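Local coordinates for protein glucose-resistance amylase regulator (Weissella paramesenteroides ATCC 33313, PDB 4RK6) that binds D-glucose in its periplasmic-binding-protein-like core and probably acts as a LacI-family, DNA-binding transcriptional regulator, at residues A105-E110 and P265-I270; V15-I20 and F71-D76; E50-Q55 and P78-D83; S116-L121 and K151-H156. All coordinates share one frame; numbering follows the deposited sequence. Where two conformers were deposited one is given.

Contact 1 of 4, residues A105-E110 and P265-I270; sequences AVTSNE and PQIIYI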
# COMPACT_ATOMS: atom_id res chain seq x y z
N ALA A 105 -11.09 -15.53 16.77
CA ALA A 105 -10.81 -14.96 15.45
C ALA A 105 -11.85 -13.93 15.14
O ALA A 105 -13.00 -14.11 15.47
CB ALA A 105 -10.83 -16.03 14.38
N VAL A 106 -11.44 -12.88 14.44
CA VAL A 106 -12.38 -11.92 13.91
C VAL A 106 -12.14 -11.83 12.40
O VAL A 106 -10.99 -11.62 11.97
CB VAL A 106 -12.19 -10.52 14.53
CG1 VAL A 106 -13.25 -9.58 13.99
CG2 VAL A 106 -12.24 -10.61 16.06
N THR A 107 -13.21 -11.99 11.63
CA THR A 107 -13.09 -12.17 10.19
C THR A 107 -14.39 -11.84 9.48
O THR A 107 -15.49 -11.92 10.06
CB THR A 107 -12.64 -13.62 9.86
OG1 THR A 107 -12.44 -13.80 8.45
CG2 THR A 107 -13.68 -14.65 10.33
N SER A 108 -14.28 -11.48 8.20
CA SER A 108 -15.44 -11.54 7.32
C SER A 108 -15.78 -13.01 7.15
O SER A 108 -14.89 -13.87 7.18
CB SER A 108 -15.12 -10.90 5.96
OG SER A 108 -14.73 -9.52 6.10
N ASN A 109 -17.05 -13.30 6.91
CA ASN A 109 -17.47 -14.66 6.66
C ASN A 109 -17.17 -15.07 5.22
O ASN A 109 -17.82 -14.60 4.29
CB ASN A 109 -18.96 -14.84 6.96
CG ASN A 109 -19.41 -16.30 6.89
OD1 ASN A 109 -19.41 -16.94 5.84
ND2 ASN A 109 -19.84 -16.81 8.03
N GLU A 110 -16.21 -15.96 5.06
CA GLU A 110 -15.68 -16.29 3.74
C GLU A 110 -16.72 -16.92 2.81
O GLU A 110 -16.82 -16.54 1.65
CB GLU A 110 -14.43 -17.18 3.85
CG GLU A 110 -13.18 -16.44 4.27
CD GLU A 110 -12.47 -15.74 3.11
OE1 GLU A 110 -12.85 -15.94 1.93
OE2 GLU A 110 -11.50 -15.03 3.38
N PRO A 265 -13.07 -19.96 23.35
CA PRO A 265 -12.69 -19.27 22.10
C PRO A 265 -13.87 -19.05 21.15
O PRO A 265 -14.72 -19.93 21.03
CB PRO A 265 -11.67 -20.23 21.46
CG PRO A 265 -11.44 -21.33 22.46
CD PRO A 265 -12.68 -21.38 23.30
N GLN A 266 -13.93 -17.90 20.47
CA GLN A 266 -15.05 -17.65 19.55
C GLN A 266 -14.62 -17.13 18.17
O GLN A 266 -13.50 -16.74 17.99
CB GLN A 266 -16.07 -16.71 20.19
CG GLN A 266 -15.53 -15.42 20.77
CD GLN A 266 -16.62 -14.54 21.38
OE1 GLN A 266 -16.45 -13.94 22.43
NE2 GLN A 266 -17.76 -14.46 20.70
N ILE A 267 -15.53 -17.20 17.21
CA ILE A 267 -15.34 -16.59 15.91
C ILE A 267 -16.39 -15.49 15.78
O ILE A 267 -17.58 -15.75 15.93
CB ILE A 267 -15.53 -17.60 14.76
CG1 ILE A 267 -14.49 -18.72 14.86
CG2 ILE A 267 -15.39 -16.91 13.41
CD1 ILE A 267 -14.64 -19.81 13.82
N ILE A 268 -15.93 -14.27 15.53
CA ILE A 268 -16.85 -13.14 15.32
C ILE A 268 -16.77 -12.76 13.84
O ILE A 268 -15.68 -12.50 13.33
CB ILE A 268 -16.49 -11.96 16.20
CG1 ILE A 268 -16.64 -12.36 17.68
CG2 ILE A 268 -17.39 -10.77 15.89
CD1 ILE A 268 -15.97 -11.41 18.64
N TYR A 269 -17.92 -12.78 13.17
CA TYR A 269 -18.01 -12.44 11.76
C TYR A 269 -18.40 -10.99 11.63
O TYR A 269 -19.36 -10.53 12.27
CB TYR A 269 -19.00 -13.35 11.03
CG TYR A 269 -18.56 -14.78 10.94
CD1 TYR A 269 -17.42 -15.13 10.22
CD2 TYR A 269 -19.25 -15.79 11.60
CE1 TYR A 269 -16.99 -16.44 10.15
CE2 TYR A 269 -18.84 -17.11 11.53
CZ TYR A 269 -17.71 -17.42 10.80
OH TYR A 269 -17.28 -18.71 10.73
N ILE A 270 -17.65 -10.27 10.79
CA ILE A 270 -17.89 -8.88 10.51
C ILE A 270 -18.58 -8.80 9.13
O ILE A 270 -18.12 -9.40 8.16
CB ILE A 270 -16.57 -8.08 10.54
CG1 ILE A 270 -15.84 -8.29 11.87
CG2 ILE A 270 -16.82 -6.59 10.25
CD1 ILE A 270 -16.59 -7.86 13.12
O HOH W 1 -15.90 -7.15 6.91
O HOH W 2 -19.21 -11.42 6.84
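A105-S108 and I267-I270 run side by side as parallel strands, 27° apart in direction, in the register A105 with I267, V106 with I268 and T107 with Y269. Four backbone hydrogen bonds close the pair: A105 N to Q266 O, I268 N to A105 O (2.9 Å), T107 N to I268 O, and I270 N to T107 O (2.8 Å). The CA of Y269 also approaches T107 O at 3.1 Å in a CA-H...O contact. Beside A105 and T107, the ring of Y269 is clasped between two neighbours. N109 ND2 sits over the centre of one face, 3.4 Å above the plane, with the amide turned 50° from the ring, while I267 CG2 covers the opposite face nearer the rim. T107 CG2 lies alongside at 3.8 Å from Y269 CE1. N109 reaches across because its CG is anti to the backbone N (chi1 -172°); its OD1 caps E112 N at the start of helix 110-123. On the face of V106, V106 CG1 meets I270 CG1 at 3.6 Å, and I270 continues onto helix 244-257. A water bridges N109 N and I270 O, 2.6 Å from the latter, where the strands part. Parallel bonding thus joins a central strand to the returning C-terminal chain, and one asparagine both covers the tyrosine with its NH2 and starts the next helix with its oxygen.

Contact 2 of 4, residues V15-I20 and F71-D76; sequences VVVPLI and FMLSLD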
# COMPACT_ATOMS: atom_id res chain seq x y z
N VAL A 15 1.30 -6.87 16.85
CA VAL A 15 0.61 -7.32 15.65
C VAL A 15 1.67 -7.90 14.75
O VAL A 15 2.71 -7.30 14.57
CB VAL A 15 -0.09 -6.17 14.90
CG1 VAL A 15 -0.93 -6.70 13.75
CG2 VAL A 15 -0.95 -5.37 15.85
N VAL A 16 1.40 -9.09 14.22
CA VAL A 16 2.35 -9.80 13.37
C VAL A 16 1.77 -9.74 11.96
O VAL A 16 0.68 -10.23 11.69
CB VAL A 16 2.59 -11.26 13.83
CG1 VAL A 16 3.55 -11.98 12.89
CG2 VAL A 16 3.15 -11.30 15.23
N VAL A 17 2.53 -9.10 11.08
CA VAL A 17 2.14 -8.87 9.69
C VAL A 17 3.09 -9.66 8.77
O VAL A 17 4.30 -9.66 8.98
CB VAL A 17 2.26 -7.37 9.34
CG1 VAL A 17 1.76 -7.08 7.93
CG2 VAL A 17 1.50 -6.53 10.37
N PRO A 18 2.54 -10.35 7.77
CA PRO A 18 3.44 -11.02 6.81
C PRO A 18 4.25 -10.02 5.98
O PRO A 18 3.77 -8.93 5.67
CB PRO A 18 2.49 -11.82 5.92
CG PRO A 18 1.15 -11.21 6.09
CD PRO A 18 1.12 -10.46 7.39
N LEU A 19 5.48 -10.38 5.63
CA LEU A 19 6.29 -9.51 4.76
C LEU A 19 5.57 -9.24 3.43
O LEU A 19 5.59 -8.12 2.93
CB LEU A 19 7.67 -10.11 4.49
CG LEU A 19 8.87 -9.55 5.27
CD1 LEU A 19 10.14 -10.07 4.63
CD2 LEU A 19 8.88 -8.02 5.31
N ILE A 20 4.93 -10.28 2.89
CA ILE A 20 4.18 -10.18 1.64
C ILE A 20 2.68 -10.05 1.94
O ILE A 20 2.01 -11.03 2.27
CB ILE A 20 4.42 -11.44 0.77
CG1 ILE A 20 5.92 -11.62 0.49
CG2 ILE A 20 3.64 -11.34 -0.54
CD1 ILE A 20 6.30 -13.03 0.09
N PHE A 71 -1.87 -10.04 17.87
CA PHE A 71 -2.83 -10.15 16.82
C PHE A 71 -2.14 -10.69 15.59
O PHE A 71 -1.14 -10.14 15.15
CB PHE A 71 -3.46 -8.79 16.55
CG PHE A 71 -4.24 -8.29 17.73
CD1 PHE A 71 -5.46 -8.88 18.04
CD2 PHE A 71 -3.71 -7.36 18.59
CE1 PHE A 71 -6.16 -8.48 19.17
CE2 PHE A 71 -4.41 -6.95 19.70
CZ PHE A 71 -5.64 -7.52 20.00
N MSE A 72 -2.68 -11.78 15.05
CA MSE A 72 -2.10 -12.45 13.88
C MSE A 72 -2.93 -12.17 12.65
O MSE A 72 -4.12 -12.42 12.65
CB MSE A 72 -2.12 -13.96 14.14
CG MSE A 72 -1.48 -14.28 15.47
SE MSE A 72 0.48 -14.12 15.32
CE MSE A 72 0.93 -14.94 17.04
N LEU A 73 -2.29 -11.68 11.58
CA LEU A 73 -3.00 -11.40 10.32
C LEU A 73 -2.78 -12.48 9.25
O LEU A 73 -3.61 -12.65 8.37
CB LEU A 73 -2.56 -10.07 9.73
CG LEU A 73 -2.50 -8.83 10.61
CD1 LEU A 73 -2.64 -7.59 9.74
CD2 LEU A 73 -3.55 -8.83 11.70
N SER A 74 -1.64 -13.18 9.34
CA SER A 74 -1.26 -14.17 8.33
C SER A 74 -2.08 -15.45 8.48
O SER A 74 -2.77 -15.65 9.49
CB SER A 74 0.24 -14.52 8.46
OG SER A 74 1.07 -13.38 8.53
N LEU A 75 -2.02 -16.30 7.46
CA LEU A 75 -2.60 -17.64 7.55
C LEU A 75 -1.46 -18.64 7.84
O LEU A 75 -1.72 -19.82 8.06
CB LEU A 75 -3.34 -18.00 6.26
N ASP A 76 -0.23 -18.13 7.90
CA ASP A 76 0.99 -18.94 7.84
C ASP A 76 1.79 -19.01 9.17
O ASP A 76 2.98 -19.35 9.17
CB ASP A 76 1.89 -18.35 6.74
CG ASP A 76 2.44 -19.40 5.79
OD1 ASP A 76 2.61 -20.56 6.20
OD2 ASP A 76 2.70 -19.04 4.62
O HOH W 3 0.21 -12.49 10.83
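V16 N donates to F71 O at 2.9 Å, nearly straight at 168°; it is the one strong direct hydrogen bond between these parallel strands. The return bond, L73 N to V16 O, is weak at 3.3 Å, because the strand through F71 and M72 is already turning away. A water modelled between V16 O, S74 N and S74 OG would bridge the two segments, but its distances are very short and S74 is poorly ordered in two conformers, which leaves the bridge doubtful. P18 has no N-H, and direct pairing ends here. Outward from the backbone, the side chains separate onto two faces. With V16 lies selenomethionine M72, whose chain in the modelled conformer bends at chi2 (-75°) and brings SE back alongside, 3.9 Å from both CB and CG2 of V16. With V15 the partner is L73: V15 CG1 touches L73 CD2 at 4.0 Å, and L73 CD1 extends toward V17 CG2. V15 and F71 pack on L32 of helix 24-39, which covers that face, while V16 leans on T46 and L48 of strand 42-48. The chemistry is that of a parallel pair in the sheet of a periplasmic-binding-protein-like fold: strands 12-18 and 69-72 are apolar on both faces and separate after M72, held across the backbone by one strong bond and one weak one.

Contact 3 of 4, residues E50-Q55 and P78-D83; sequences EDEDHQ and PSWMID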
# COMPACT_ATOMS: atom_id res chain seq x y z
N GLU A 50 9.27 -16.27 6.02
CA GLU A 50 9.02 -17.72 5.95
C GLU A 50 10.14 -18.56 6.59
O GLU A 50 10.14 -19.78 6.47
CB GLU A 50 8.82 -18.13 4.49
CG GLU A 50 7.85 -19.30 4.29
CD GLU A 50 6.41 -18.90 4.52
OE1 GLU A 50 5.93 -17.97 3.85
OE2 GLU A 50 5.75 -19.54 5.38
N ASP A 51 11.07 -17.91 7.28
CA ASP A 51 12.27 -18.56 7.80
C ASP A 51 12.06 -18.85 9.26
O ASP A 51 12.01 -17.92 10.07
CB ASP A 51 13.48 -17.64 7.61
CG ASP A 51 14.78 -18.24 8.12
OD1 ASP A 51 14.95 -18.39 9.36
OD2 ASP A 51 15.66 -18.56 7.30
N GLU A 52 11.95 -20.12 9.61
CA GLU A 52 11.67 -20.49 10.99
C GLU A 52 12.59 -19.83 12.03
O GLU A 52 12.14 -19.46 13.12
CB GLU A 52 11.67 -22.02 11.15
CG GLU A 52 10.89 -22.49 12.37
CD GLU A 52 10.20 -23.82 12.14
OE1 GLU A 52 8.94 -23.87 12.24
OE2 GLU A 52 10.93 -24.79 11.84
N ASP A 53 13.87 -19.66 11.71
CA ASP A 53 14.82 -19.04 12.65
C ASP A 53 14.57 -17.53 12.87
O ASP A 53 14.80 -17.01 13.96
CB ASP A 53 16.27 -19.25 12.20
CG ASP A 53 16.75 -20.67 12.44
OD1 ASP A 53 16.06 -21.62 12.02
OD2 ASP A 53 17.83 -20.84 13.04
N HIS A 54 14.14 -16.83 11.83
CA HIS A 54 13.77 -15.42 11.98
C HIS A 54 12.47 -15.32 12.76
O HIS A 54 12.29 -14.42 13.57
CB HIS A 54 13.60 -14.75 10.63
CG HIS A 54 14.85 -14.75 9.80
ND1 HIS A 54 14.83 -14.69 8.42
CD2 HIS A 54 16.15 -14.82 10.15
CE1 HIS A 54 16.07 -14.72 7.96
NE2 HIS A 54 16.89 -14.80 8.99
N GLN A 55 11.56 -16.27 12.51
CA GLN A 55 10.29 -16.33 13.24
C GLN A 55 10.52 -16.44 14.73
O GLN A 55 9.85 -15.77 15.53
CB GLN A 55 9.43 -17.48 12.71
CG GLN A 55 8.94 -17.28 11.29
CD GLN A 55 8.19 -18.48 10.75
OE1 GLN A 55 8.23 -19.56 11.35
NE2 GLN A 55 7.51 -18.31 9.61
N PRO A 78 3.40 -20.38 12.50
CA PRO A 78 3.67 -21.72 13.01
C PRO A 78 2.93 -22.02 14.31
O PRO A 78 2.80 -21.16 15.18
CB PRO A 78 5.18 -21.72 13.25
CG PRO A 78 5.53 -20.28 13.40
CD PRO A 78 4.64 -19.58 12.43
N SER A 79 2.45 -23.25 14.45
CA SER A 79 1.74 -23.65 15.66
C SER A 79 2.53 -23.41 16.93
O SER A 79 1.94 -23.05 17.96
CB SER A 79 1.33 -25.13 15.56
OG SER A 79 0.48 -25.31 14.44
N TRP A 80 3.85 -23.62 16.90
CA TRP A 80 4.68 -23.45 18.08
C TRP A 80 4.65 -22.00 18.60
O TRP A 80 4.79 -21.80 19.79
CB TRP A 80 6.14 -23.94 17.88
CG TRP A 80 6.91 -23.26 16.76
CD1 TRP A 80 7.18 -23.78 15.52
CD2 TRP A 80 7.52 -21.96 16.80
NE1 TRP A 80 7.91 -22.87 14.78
CE2 TRP A 80 8.13 -21.75 15.54
CE3 TRP A 80 7.61 -20.96 17.78
CZ2 TRP A 80 8.82 -20.57 15.23
CZ3 TRP A 80 8.30 -19.78 17.46
CH2 TRP A 80 8.88 -19.60 16.19
N MSE A 81 4.48 -21.03 17.71
CA MSE A 81 4.42 -19.61 18.13
C MSE A 81 3.14 -19.34 18.89
O MSE A 81 3.17 -18.69 19.91
CB MSE A 81 4.53 -18.63 16.93
CG MSE A 81 4.69 -17.18 17.42
SE MSE A 81 4.78 -16.04 15.80
CE MSE A 81 6.51 -16.74 15.21
N ILE A 82 2.03 -19.85 18.37
CA ILE A 82 0.73 -19.69 19.02
C ILE A 82 0.80 -20.37 20.38
O ILE A 82 0.51 -19.75 21.40
CB ILE A 82 -0.41 -20.29 18.17
CG1 ILE A 82 -0.59 -19.48 16.88
CG2 ILE A 82 -1.72 -20.32 18.96
CD1 ILE A 82 -1.40 -20.20 15.82
N ASP A 83 1.22 -21.63 20.40
CA ASP A 83 1.39 -22.34 21.67
C ASP A 83 2.32 -21.64 22.65
O ASP A 83 1.95 -21.46 23.80
CB ASP A 83 1.87 -23.78 21.45
CG ASP A 83 0.77 -24.70 20.94
OD1 ASP A 83 -0.30 -24.78 21.59
OD2 ASP A 83 0.99 -25.34 19.87
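W80 NE1 donates to E52 OE1 at 2.9 Å and 161°, the hydrogen bond that crosses this contact. The oxygen lies in the plane of the indole, but the indole N-H arrives from above the carboxylate plane, 47° out of it. W80 places CG between its backbone N and carbonyl carbon (chi1 59°), which brings the indole edge to the other helix; CZ2 of its six-membered ring lies 4.0 Å from Q55 CB. The first turn from which E52 and Q55 reach toward P78-D83 is fixed by an N-cap: D51 OD1 accepts from H54 N at 3.0 Å, met on the anti side of the carboxylate, and weakly from D53 N. Helices 52-64 and 79-87 flank strand 69-72 in sequence, as successive helices of the alternating strand-helix pattern of the periplasmic-binding-protein-like fold, and here their first turns meet. P78, at the N-cap position of the second helix, presses CG against one face of the W80 ring, and P78 CG also lies 3.5 Å from Q55 OE1. Q55 is extended beyond CG, and the NH2 of the same amide donates to D49 O, fixing which way OE1 faces. Deeper in, selenomethionine M81 bends at chi3 to set its CE methyl 3.5 Å from Q55 O and within 3.9 Å of Q55 CB. Both M81 and Q55 rest on L48 of strand 42-48, whereas the E52 end is exposed.

Contact 4 of 4, residues S116-L121 and K151-H156; sequences SIVDYL and KSMTDH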
# COMPACT_ATOMS: atom_id res chain seq x y z
N SER A 116 -22.25 -14.57 -2.05
CA SER A 116 -22.88 -13.33 -2.51
C SER A 116 -22.40 -12.98 -3.92
O SER A 116 -23.15 -12.49 -4.73
CB SER A 116 -22.63 -12.17 -1.54
OG SER A 116 -21.31 -11.64 -1.63
N ILE A 117 -21.14 -13.23 -4.22
CA ILE A 117 -20.61 -12.85 -5.53
C ILE A 117 -21.15 -13.78 -6.60
O ILE A 117 -21.56 -13.35 -7.65
CB ILE A 117 -19.06 -12.87 -5.55
CG1 ILE A 117 -18.50 -11.86 -4.55
CG2 ILE A 117 -18.56 -12.63 -6.97
CD1 ILE A 117 -17.01 -12.02 -4.30
N VAL A 118 -21.13 -15.08 -6.32
CA VAL A 118 -21.62 -16.07 -7.26
C VAL A 118 -23.10 -15.84 -7.51
O VAL A 118 -23.56 -15.86 -8.65
CB VAL A 118 -21.35 -17.49 -6.73
CG1 VAL A 118 -22.12 -18.53 -7.54
CG2 VAL A 118 -19.88 -17.80 -6.74
N ASP A 119 -23.86 -15.58 -6.45
CA ASP A 119 -25.29 -15.32 -6.61
C ASP A 119 -25.58 -14.13 -7.54
O ASP A 119 -26.44 -14.18 -8.42
CB ASP A 119 -25.93 -15.08 -5.25
CG ASP A 119 -27.40 -15.41 -5.25
OD1 ASP A 119 -27.76 -16.56 -5.54
OD2 ASP A 119 -28.19 -14.49 -4.99
N TYR A 120 -24.83 -13.05 -7.33
CA TYR A 120 -24.93 -11.86 -8.15
C TYR A 120 -24.55 -12.14 -9.60
O TYR A 120 -25.27 -11.75 -10.52
CB TYR A 120 -24.05 -10.74 -7.56
CG TYR A 120 -23.99 -9.53 -8.42
CD1 TYR A 120 -25.14 -8.81 -8.71
CD2 TYR A 120 -22.80 -9.10 -8.97
CE1 TYR A 120 -25.10 -7.67 -9.51
CE2 TYR A 120 -22.74 -7.98 -9.77
CZ TYR A 120 -23.87 -7.27 -10.05
OH TYR A 120 -23.76 -6.16 -10.85
N LEU A 121 -23.42 -12.80 -9.82
CA LEU A 121 -22.99 -13.05 -11.18
C LEU A 121 -23.98 -13.94 -11.95
O LEU A 121 -24.26 -13.69 -13.11
CB LEU A 121 -21.60 -13.67 -11.22
CG LEU A 121 -20.45 -12.69 -10.89
CD1 LEU A 121 -19.12 -13.41 -10.82
CD2 LEU A 121 -20.39 -11.55 -11.88
N LYS A 151 -18.09 -24.88 -3.98
CA LYS A 151 -19.32 -25.19 -3.23
C LYS A 151 -20.47 -24.31 -3.69
O LYS A 151 -21.56 -24.79 -3.97
CB LYS A 151 -19.09 -24.99 -1.74
CG LYS A 151 -20.32 -25.27 -0.86
CD LYS A 151 -20.05 -25.03 0.62
CE LYS A 151 -21.16 -25.59 1.51
NZ LYS A 151 -22.54 -25.31 1.02
N SER A 152 -20.21 -23.01 -3.82
CA SER A 152 -21.26 -22.08 -4.22
C SER A 152 -21.76 -22.37 -5.65
O SER A 152 -22.96 -22.35 -5.92
CB SER A 152 -20.79 -20.62 -4.09
OG SER A 152 -21.84 -19.75 -4.46
N MSE A 153 -20.84 -22.63 -6.56
CA MSE A 153 -21.19 -22.88 -7.95
C MSE A 153 -22.02 -24.14 -8.01
O MSE A 153 -23.05 -24.17 -8.69
CB MSE A 153 -19.96 -23.01 -8.83
CG MSE A 153 -19.17 -21.70 -8.99
SE MSE A 153 -20.07 -20.52 -10.26
CE MSE A 153 -19.50 -21.37 -11.94
N THR A 154 -21.59 -25.18 -7.31
CA THR A 154 -22.34 -26.43 -7.32
C THR A 154 -23.68 -26.32 -6.55
O THR A 154 -24.66 -26.91 -6.99
CB THR A 154 -21.48 -27.63 -6.84
OG1 THR A 154 -21.01 -27.40 -5.52
CG2 THR A 154 -20.30 -27.83 -7.74
N ASP A 155 -23.73 -25.53 -5.47
CA ASP A 155 -25.01 -25.22 -4.77
C ASP A 155 -26.04 -24.57 -5.71
O ASP A 155 -27.25 -24.71 -5.51
CB ASP A 155 -24.81 -24.26 -3.59
CG ASP A 155 -24.17 -24.90 -2.36
OD1 ASP A 155 -24.10 -26.14 -2.22
OD2 ASP A 155 -23.73 -24.14 -1.48
N HIS A 156 -25.55 -23.84 -6.70
CA HIS A 156 -26.38 -23.16 -7.72
C HIS A 156 -26.64 -24.04 -8.95
O HIS A 156 -27.09 -23.55 -10.00
CB HIS A 156 -25.69 -21.84 -8.15
CG HIS A 156 -25.84 -20.72 -7.17
ND1 HIS A 156 -25.02 -20.57 -6.07
CD2 HIS A 156 -26.72 -19.69 -7.13
CE1 HIS A 156 -25.38 -19.49 -5.40
NE2 HIS A 156 -26.42 -18.94 -6.01
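V118 points from its helix straight at S152 and H156. Its CB meets S152 OG at 3.2 Å, a tight approach of a hydroxyl whose hydrogen-bond partner is N115 OD1. From there CG2 passes to the S152 CB, 4.0 Å away. CG1, anti to the backbone N (chi1 167°), stays close to S152 OG (3.3 Å) and also touches SE of selenomethionine M153 at 3.9 Å; it sits over one face of the H156 imidazole, 4.2 Å from the ring centroid, in a CH-pi contact. The imidazole is held in its own plane at two corners. NE2 donates to the anti lone pair of D119 OD1 at 2.8 Å and 168°, the carboxylate being turned 50° from the ring. ND1 lies 2.7 Å from S152 O, one turn back, and donates to it from above the carbonyl plane; H156 N reaches the same oxygen from the opposite face. Donation from both ring nitrogens is consistent with a doubly protonated imidazolium, which the carboxylate would probably favour. H156 is the first residue beyond the helical part of its segment, so its ring joins the end of helix 144-155 to the middle of helix 110-123. Helix 110-123 packs on the sheet, V118 and L121 on I194 of strand 192-195 and I117 on V240 of strand 238-241, and the end of helix 144-155 meets its flank.

Contacts 1 and 2 belong to the same sheet, with contact 2 the more buried, and both rest on backbone bonds between parallel strands: four and a water bridge in contact 1, one strong and one weak in contact 2. Contacts 3 and 4 join helices through side chains: each has one ring N-H given to a carboxylate, but contact 3 lies partly exposed at the start of two helices, whereas contact 4 is buried at a helix end. Contact 2 touches contact 3, where selenomethionines M72 and M81 pack and D76 and E50 bring like charges close. Contact 4 lies across the chain's centre from both, and helix 110-123 follows contact 1's strand 104-108 directly.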